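Cycloalternan-forming enzyme (Listeria monocytogenes serovar 1/2a, PDB 5F7U) is a large multidomain protein built round a glycoside hydrolase family 31 barrel, with beta-rich domains before it and a family 6 carbohydrate-binding module near its C-terminus. Local coordinates at residues A[121-126]-A[137-142]. The protein carries 1 engineered substitution. Sequence-based numbering, arbitrary orientation. Where two conformers were deposited one is given.
Sequences VQDVTS and NMTATA
T139 meets the bulged part of strand 121-126 with its hydroxyl and its methyl. At chi1 48° OG1 sits between its own backbone N and carbonyl carbon, where it accepts the amide of D123 (N to T139 OG1 3.1 Å) and lies against the CB atoms of Q122 and D123. A water joins the same OG1 to D123 OD2. T139 CG2 meets T125 CG2 at 3.5 Å, the two threonine side chains crossing obliquely.

The main chain of T139 is held as well: its O takes the N-H of Q122 along a nearly straight path (172° at H) but from above the carbonyl plane, whereas its N donates to D123 O within that carbonyl's plane. Q122 NE2, on the same strand as D123, donates to D123 OD1 from above the carboxylate plane; S201 adds a weak bond to that oxygen.

M138, described here in one of its two deposited conformers, lies on the other face. Its chain is extended beyond CG and puts SD 3.5 Å from V121 CG1, with CE farther along beside V124 CG2; Y203 touches all three side chains.

At the far end T125 and S126 both face N137, a classic beta bulge: N137 O takes T125 N at 2.8 Å and, weakly, S126 N at 3.5 Å. N137 ND2 donates to S126 OG at 3.0 Å, the hydroxyl oxygen lying 20° out of the plane of the N137 amide, while its OD1 accepts from K148.

In this antiparallel hairpin of strands 106-129 and 134-140, apolar contacts of V121, V124 and M138 thus pack the buried face, while on the other side hydroxyls, an amide and a water supplement the backbone bonds where bulges interrupt regular pairing, alongside one threonine methyl contact.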
loop_
_atom_site.group_PDB
_atom_site.type_symbol
_atom_site.label_atom_id
_atom_site.label_comp_id
_atom_site.label_asym_id
_atom_site.label_seq_id
_atom_site.Cartn_x
_atom_site.Cartn_y
_atom_site.Cartn_z
ATOM N N VAL A 121 -33.076 6.201 -13.597
ATOM C CA VAL A 121 -33.254 5.756 -14.977
ATOM C C VAL A 121 -34.377 4.717 -14.974
ATOM O O VAL A 121 -34.377 3.800 -14.140
ATOM C CB VAL A 121 -31.945 5.151 -15.553
ATOM C CG1 VAL A 121 -32.197 4.498 -16.899
ATOM C CG2 VAL A 121 -30.873 6.227 -15.690
ATOM N N GLN A 122 -35.329 4.880 -15.894
ATOM C CA GLN A 122 -36.368 3.879 -16.118
ATOM C C GLN A 122 -35.950 2.949 -17.262
ATOM O O GLN A 122 -35.361 1.897 -17.001
ATOM C CB GLN A 122 -37.742 4.535 -16.348
ATOM C CG GLN A 122 -38.886 3.574 -16.716
ATOM C CD GLN A 122 -39.070 2.436 -15.728
ATOM O OE1 GLN A 122 -39.067 2.647 -14.509
ATOM N NE2 GLN A 122 -39.253 1.210 -16.247
ATOM N N ASP A 123 -36.225 3.353 -18.509
ATOM C CA ASP A 123 -35.943 2.545 -19.697
ATOM C C ASP A 123 -34.935 3.185 -20.641
ATOM O O ASP A 123 -34.798 4.408 -20.678
ATOM C CB ASP A 123 -37.238 2.319 -20.502
ATOM C CG ASP A 123 -38.292 1.550 -19.727
ATOM O OD1 ASP A 123 -37.966 0.845 -18.764
ATOM O OD2 ASP A 123 -39.479 1.649 -20.093
ATOM N N VAL A 124 -34.266 2.345 -21.431
ATOM C CA VAL A 124 -33.542 2.801 -22.633
ATOM C C VAL A 124 -34.573 2.931 -23.753
ATOM O O VAL A 124 -35.226 1.944 -24.103
ATOM C CB VAL A 124 -32.434 1.805 -23.050
ATOM C CG1 VAL A 124 -31.728 2.263 -24.329
ATOM C CG2 VAL A 124 -31.427 1.624 -21.915
ATOM N N THR A 125 -34.732 4.137 -24.296
ATOM C CA THR A 125 -35.678 4.363 -25.380
ATOM C C THR A 125 -35.023 4.289 -26.755
ATOM O O THR A 125 -35.685 3.950 -27.735
ATOM C CB THR A 125 -36.441 5.698 -25.230
ATOM O OG1 THR A 125 -35.514 6.782 -25.218
ATOM C CG2 THR A 125 -37.217 5.718 -23.946
ATOM N N SER A 126 -33.734 4.608 -26.824
ATOM C CA SER A 126 -32.976 4.455 -28.063
ATOM C C SER A 126 -31.481 4.406 -27.793
ATOM O O SER A 126 -30.991 4.895 -26.761
ATOM C CB SER A 126 -33.315 5.554 -29.085
ATOM O OG SER A 126 -32.802 6.822 -28.702
ATOM N N ASN A 137 -30.235 6.772 -24.749
ATOM C CA ASN A 137 -31.262 7.753 -24.410
ATOM C C ASN A 137 -32.254 7.092 -23.482
ATOM O O ASN A 137 -32.754 6.000 -23.784
ATOM C CB ASN A 137 -31.925 8.273 -25.682
ATOM C CG ASN A 137 -30.989 9.140 -26.500
ATOM O OD1 ASN A 137 -30.529 10.179 -26.030
ATOM N ND2 ASN A 137 -30.718 8.730 -27.720
ATOM N N MET A 138 -32.548 7.748 -22.362
ATOM C CA MET A 138 -33.315 7.118 -21.300
ATOM C C MET A 138 -34.532 7.912 -20.861
ATOM O O MET A 138 -34.585 9.134 -21.035
ATOM C CB MET A 138 -32.407 6.869 -20.098
ATOM C CG MET A 138 -31.346 5.828 -20.375
ATOM S SD MET A 138 -29.979 5.922 -19.218
ATOM C CE MET A 138 -29.371 4.248 -19.384
ATOM N N THR A 139 -35.510 7.199 -20.305
ATOM C CA THR A 139 -36.608 7.840 -19.562
ATOM C C THR A 139 -36.237 7.821 -18.085
ATOM O O THR A 139 -35.323 7.098 -17.677
ATOM C CB THR A 139 -37.963 7.163 -19.764
ATOM O OG1 THR A 139 -37.819 5.750 -19.585
ATOM C CG2 THR A 139 -38.490 7.468 -21.152
ATOM N N ALA A 140 -36.926 8.638 -17.301
ATOM C CA ALA A 140 -36.699 8.738 -15.865
ATOM C C ALA A 140 -37.957 8.316 -15.107
ATOM O O ALA A 140 -39.081 8.428 -15.610
ATOM C CB ALA A 140 -36.294 10.158 -15.493
ATOM N N THR A 141 -37.765 7.836 -13.890
ATOM C CA THR A 141 -38.885 7.380 -13.053
ATOM C C THR A 141 -39.767 8.522 -12.529
ATOM O O THR A 141 -40.925 8.301 -12.199
ATOM C CB THR A 141 -38.391 6.581 -11.845
ATOM O OG1 THR A 141 -37.490 7.388 -11.082
ATOM C CG2 THR A 141 -37.706 5.306 -12.262
ATOM N N ALA A 142 -39.195 9.722 -12.433
ATOM C CA ALA A 142 -39.880 10.925 -11.969
ATOM C C ALA A 142 -39.206 12.127 -12.597
ATOM O O ALA A 142 -38.068 12.025 -13.061
ATOM C CB ALA A 142 -39.834 11.025 -10.442
HETATM O O HOH W 1 -40.165 4.581 -20.073
#